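Alpha-fucosidase (Bifidobacterium bifidum, PDB 2EAB) probably hydrolyses alpha-1,2-fucosidic linkages, releasing L-fucose from glycans, this chain being the catalytic portion of a longer, probably membrane-anchored, glycoside hydrolase of family 95. Local coordinates at residues A[375-386]-A[766-777]. Sequence-based numbering, arbitrary orientation.
Sequences VYKYGRYLTIGS and IDGNFGNTSGVD. With CA (calcium ion), chain C.
Tyr-376 swings its ring out toward helix 767-780, chi1 171° placing CG on the far side from N, while Thr-773, whose chi1 of -59° sets OG1 beside its own N, turns that hydroxyl back toward helix 365-386. In the (alpha/alpha)6-barrel catalytic domain of family 95, segments 375-386 and 767-777 pack with knobs into holes, crossing at -121°. Tyr-376 is one knob, lodged among Asn-772, Thr-773, Val-776 and Asp-777: CD1 lies 3.5 Å from Val-776 CB, and OH donates to the syn lone pair of Asp-777 OD1 at 2.7 Å, OD1 lying in the ring plane at its edge. Ser-434 holds the other oxygen, OD2. A phenylalanine in place of Tyr-376 would probably fill the same hole but leave Asp-777 OD1 without this buried donor.

Gly-379 suits the crossing because a CB would clash with Thr-773 OG1, which donates to Tyr-376 O (2.8 Å). A water donates to Val-375 O and Asn-769 O and accepts from Asn-769 ND2, which also bonds Leu-757 O, while OD1 accepts from Asp-759 N. Phe-770, the second knob, enters from the other helix among Gly-379, Leu-382, Thr-383 and Ser-386, with Gly-379 O at its ring edge, 3.3 Å from CE1. Thr-383 OG1 donates to that same carbonyl. At the helix end, Ser-386 OG bonds Leu-382 O, while Ser-386 O binds the calcium ion at 2.7 Å alongside Glu-77 OE2 and Leu-393 O.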
loop_
_atom_site.group_PDB
_atom_site.type_symbol
_atom_site.label_atom_id
_atom_site.label_comp_id
_atom_site.label_asym_id
_atom_site.label_seq_id
_atom_site.Cartn_x
_atom_site.Cartn_y
_atom_site.Cartn_z
ATOM N N VAL A 375 12.860 10.095 -2.086
ATOM C CA VAL A 375 12.223 8.836 -1.685
ATOM C C VAL A 375 10.792 9.101 -1.200
ATOM O O VAL A 375 9.864 8.379 -1.572
ATOM C CB VAL A 375 13.058 8.072 -0.636
ATOM C CG1 VAL A 375 12.287 6.866 -0.097
ATOM C CG2 VAL A 375 14.390 7.635 -1.249
ATOM N N TYR A 376 10.616 10.152 -0.398
ATOM C CA TYR A 376 9.290 10.562 0.049
ATOM C C TYR A 376 8.343 10.773 -1.138
ATOM O O TYR A 376 7.236 10.222 -1.188
ATOM C CB TYR A 376 9.366 11.849 0.892
ATOM C CG TYR A 376 7.986 12.386 1.177
ATOM C CD1 TYR A 376 7.212 11.840 2.195
ATOM C CD2 TYR A 376 7.422 13.380 0.378
ATOM C CE1 TYR A 376 5.927 12.301 2.440
ATOM C CE2 TYR A 376 6.132 13.839 0.608
ATOM C CZ TYR A 376 5.390 13.293 1.635
ATOM O OH TYR A 376 4.117 13.748 1.852
ATOM N N LYS A 377 8.793 11.588 -2.089
ATOM C CA LYS A 377 7.990 11.962 -3.244
ATOM C C LYS A 377 7.698 10.761 -4.137
ATOM O O LYS A 377 6.635 10.677 -4.751
ATOM C CB LYS A 377 8.706 13.044 -4.047
ATOM C CG LYS A 377 8.711 14.396 -3.358
ATOM C CD LYS A 377 9.704 15.340 -4.009
ATOM C CE LYS A 377 9.594 16.717 -3.389
ATOM N NZ LYS A 377 10.504 17.697 -4.040
ATOM N N TYR A 378 8.653 9.835 -4.200
ATOM C CA TYR A 378 8.522 8.630 -5.019
ATOM C C TYR A 378 7.357 7.770 -4.552
ATOM O O TYR A 378 6.673 7.167 -5.376
ATOM C CB TYR A 378 9.805 7.814 -4.947
ATOM C CG TYR A 378 10.123 6.874 -6.100
ATOM C CD1 TYR A 378 9.800 7.179 -7.428
ATOM C CD2 TYR A 378 10.832 5.708 -5.850
ATOM C CE1 TYR A 378 10.162 6.306 -8.470
ATOM C CE2 TYR A 378 11.199 4.845 -6.869
ATOM C CZ TYR A 378 10.870 5.150 -8.171
ATOM O OH TYR A 378 11.264 4.298 -9.176
ATOM N N GLY A 379 7.130 7.705 -3.241
ATOM C CA GLY A 379 6.012 6.941 -2.703
ATOM C C GLY A 379 4.685 7.491 -3.184
ATOM O O GLY A 379 3.746 6.739 -3.429
ATOM N N ARG A 380 4.605 8.812 -3.310
ATOM C CA ARG A 380 3.415 9.438 -3.863
ATOM C C ARG A 380 3.310 9.125 -5.354
ATOM O O ARG A 380 2.267 8.680 -5.826
ATOM C CB ARG A 380 3.418 10.947 -3.602
ATOM C CG ARG A 380 3.367 11.299 -2.117
ATOM C CD ARG A 380 3.141 12.781 -1.859
ATOM N NE ARG A 380 1.790 13.206 -2.208
ATOM C CZ ARG A 380 1.467 13.860 -3.321
ATOM N NH1 ARG A 380 2.396 14.176 -4.220
ATOM N NH2 ARG A 380 0.211 14.212 -3.529
ATOM N N TYR A 381 4.404 9.340 -6.082
ATOM C CA TYR A 381 4.477 9.022 -7.504
ATOM C C TYR A 381 4.016 7.590 -7.799
ATOM O O TYR A 381 3.225 7.359 -8.714
ATOM C CB TYR A 381 5.910 9.241 -8.014
ATOM C CG TYR A 381 6.101 8.756 -9.425
ATOM C CD1 TYR A 381 5.785 9.568 -10.507
ATOM C CD2 TYR A 381 6.560 7.463 -9.680
ATOM C CE1 TYR A 381 5.938 9.113 -11.810
ATOM C CE2 TYR A 381 6.712 6.996 -10.976
ATOM C CZ TYR A 381 6.400 7.826 -12.034
ATOM O OH TYR A 381 6.545 7.363 -13.317
ATOM N N LEU A 382 4.515 6.639 -7.010
ATOM C CA LEU A 382 4.249 5.221 -7.245
ATOM C C LEU A 382 2.793 4.868 -6.981
ATOM O O LEU A 382 2.274 3.921 -7.578
ATOM C CB LEU A 382 5.185 4.334 -6.421
ATOM C CG LEU A 382 6.657 4.347 -6.852
ATOM C CD1 LEU A 382 7.498 3.651 -5.797
ATOM C CD2 LEU A 382 6.862 3.703 -8.233
ATOM N N THR A 383 2.138 5.630 -6.100
ATOM C CA THR A 383 0.701 5.473 -5.890
ATOM C C THR A 383 -0.058 5.877 -7.156
ATOM O O THR A 383 -0.928 5.147 -7.629
ATOM C CB THR A 383 0.187 6.310 -4.696
ATOM O OG1 THR A 383 0.942 6.011 -3.518
ATOM C CG2 THR A 383 -1.275 6.006 -4.421
ATOM N N ILE A 384 0.281 7.045 -7.702
ATOM C CA ILE A 384 -0.337 7.515 -8.940
ATOM C C ILE A 384 -0.138 6.505 -10.079
ATOM O O ILE A 384 -1.060 6.238 -10.843
ATOM C CB ILE A 384 0.199 8.911 -9.349
ATOM C CG1 ILE A 384 -0.012 9.923 -8.214
ATOM C CG2 ILE A 384 -0.461 9.388 -10.647
ATOM C CD1 ILE A 384 0.747 11.227 -8.404
ATOM N N GLY A 385 1.059 5.938 -10.177
ATOM C CA GLY A 385 1.360 4.979 -11.235
ATOM C C GLY A 385 0.672 3.628 -11.119
ATOM O O GLY A 385 0.427 2.970 -12.132
ATOM N N SER A 386 0.356 3.207 -9.893
ATOM C CA SER A 386 -0.151 1.844 -9.651
ATOM C C SER A 386 -1.595 1.728 -9.158
ATOM O O SER A 386 -2.168 0.639 -9.194
ATOM C CB SER A 386 0.761 1.097 -8.672
ATOM O OG SER A 386 0.685 1.645 -7.369
ATOM N N ILE A 766 7.280 -3.114 -2.918
ATOM C CA ILE A 766 6.867 -1.711 -2.949
ATOM C C ILE A 766 6.357 -1.198 -1.598
ATOM O O ILE A 766 6.342 0.016 -1.346
ATOM C CB ILE A 766 5.824 -1.474 -4.065
ATOM C CG1 ILE A 766 5.843 -0.016 -4.539
ATOM C CG2 ILE A 766 4.431 -1.956 -3.638
ATOM C CD1 ILE A 766 5.110 0.214 -5.851
ATOM N N ASP A 767 5.954 -2.122 -0.727
ATOM C CA ASP A 767 5.401 -1.755 0.574
ATOM C C ASP A 767 6.221 -0.678 1.281
ATOM O O ASP A 767 5.682 0.365 1.670
ATOM C CB ASP A 767 5.164 -2.981 1.479
ATOM C CG ASP A 767 6.312 -3.995 1.461
ATOM O OD1 ASP A 767 7.501 -3.621 1.482
ATOM O OD2 ASP A 767 6.002 -5.205 1.461
ATOM N N GLY A 768 7.529 -0.905 1.400
ATOM C CA GLY A 768 8.416 0.033 2.087
ATOM C C GLY A 768 8.533 1.397 1.436
ATOM O O GLY A 768 8.822 2.377 2.119
ATOM N N ASN A 769 8.312 1.478 0.125
ATOM C CA ASN A 769 8.242 2.782 -0.544
ATOM C C ASN A 769 7.066 3.590 -0.001
ATOM O O ASN A 769 7.202 4.771 0.354
ATOM C CB ASN A 769 8.098 2.630 -2.061
ATOM C CG ASN A 769 9.404 2.291 -2.752
ATOM O OD1 ASN A 769 9.561 1.199 -3.297
ATOM N ND2 ASN A 769 10.351 3.230 -2.740
ATOM N N PHE A 770 5.910 2.940 0.074
ATOM C CA PHE A 770 4.719 3.579 0.611
ATOM C C PHE A 770 4.841 3.833 2.116
ATOM O O PHE A 770 4.378 4.863 2.620
ATOM C CB PHE A 770 3.483 2.739 0.283
ATOM C CG PHE A 770 3.230 2.565 -1.196
ATOM C CD1 PHE A 770 3.161 3.667 -2.044
ATOM C CD2 PHE A 770 3.032 1.297 -1.734
ATOM C CE1 PHE A 770 2.907 3.512 -3.397
ATOM C CE2 PHE A 770 2.760 1.135 -3.085
ATOM C CZ PHE A 770 2.710 2.241 -3.922
ATOM N N GLY A 771 5.490 2.911 2.820
ATOM C CA GLY A 771 5.728 3.058 4.254
ATOM C C GLY A 771 6.607 4.249 4.581
ATOM O O GLY A 771 6.389 4.936 5.578
ATOM N N ASN A 772 7.596 4.505 3.731
ATOM C CA ASN A 772 8.464 5.667 3.897
ATOM C C ASN A 772 7.663 6.972 3.822
ATOM O O ASN A 772 7.749 7.821 4.715
ATOM C CB ASN A 772 9.591 5.646 2.856
ATOM C CG ASN A 772 10.488 6.852 2.956
ATOM O OD1 ASN A 772 10.114 7.943 2.528
ATOM N ND2 ASN A 772 11.673 6.667 3.527
ATOM N N THR A 773 6.868 7.117 2.768
ATOM C CA THR A 773 6.043 8.312 2.580
ATOM C C THR A 773 5.126 8.512 3.781
ATOM O O THR A 773 5.016 9.620 4.311
ATOM C CB THR A 773 5.233 8.206 1.280
ATOM O OG1 THR A 773 6.147 8.049 0.189
ATOM C CG2 THR A 773 4.377 9.445 1.044
ATOM N N SER A 774 4.493 7.434 4.237
ATOM C CA SER A 774 3.620 7.520 5.396
ATOM C C SER A 774 4.391 7.947 6.638
ATOM O O SER A 774 3.917 8.786 7.407
ATOM C CB SER A 774 2.927 6.186 5.658
ATOM O OG SER A 774 2.120 6.265 6.819
ATOM N N GLY A 775 5.577 7.376 6.830
ATOM C CA GLY A 775 6.381 7.661 8.017
ATOM C C GLY A 775 6.801 9.117 8.105
ATOM O O GLY A 775 6.746 9.733 9.169
ATOM N N VAL A 776 7.218 9.677 6.975
ATOM C CA VAL A 776 7.539 11.100 6.914
ATOM C C VAL A 776 6.297 11.939 7.237
ATOM O O VAL A 776 6.372 12.887 8.027
ATOM C CB VAL A 776 8.151 11.492 5.557
ATOM C CG1 VAL A 776 8.339 12.998 5.460
ATOM C CG2 VAL A 776 9.488 10.782 5.357
ATOM N N ASP A 777 5.155 11.585 6.652
ATOM C CA ASP A 777 3.909 12.274 6.984
ATOM C C ASP A 777 3.663 12.267 8.487
ATOM O O ASP A 777 3.355 13.309 9.058
ATOM C CB ASP A 777 2.708 11.652 6.268
ATOM C CG ASP A 777 2.616 12.049 4.804
ATOM O OD1 ASP A 777 3.485 12.800 4.324
ATOM O OD2 ASP A 777 1.660 11.605 4.123
HETATM CA CA CA C . -3.599 -1.433 -10.077
HETATM O O HOH W 1 9.215 5.690 -1.455
#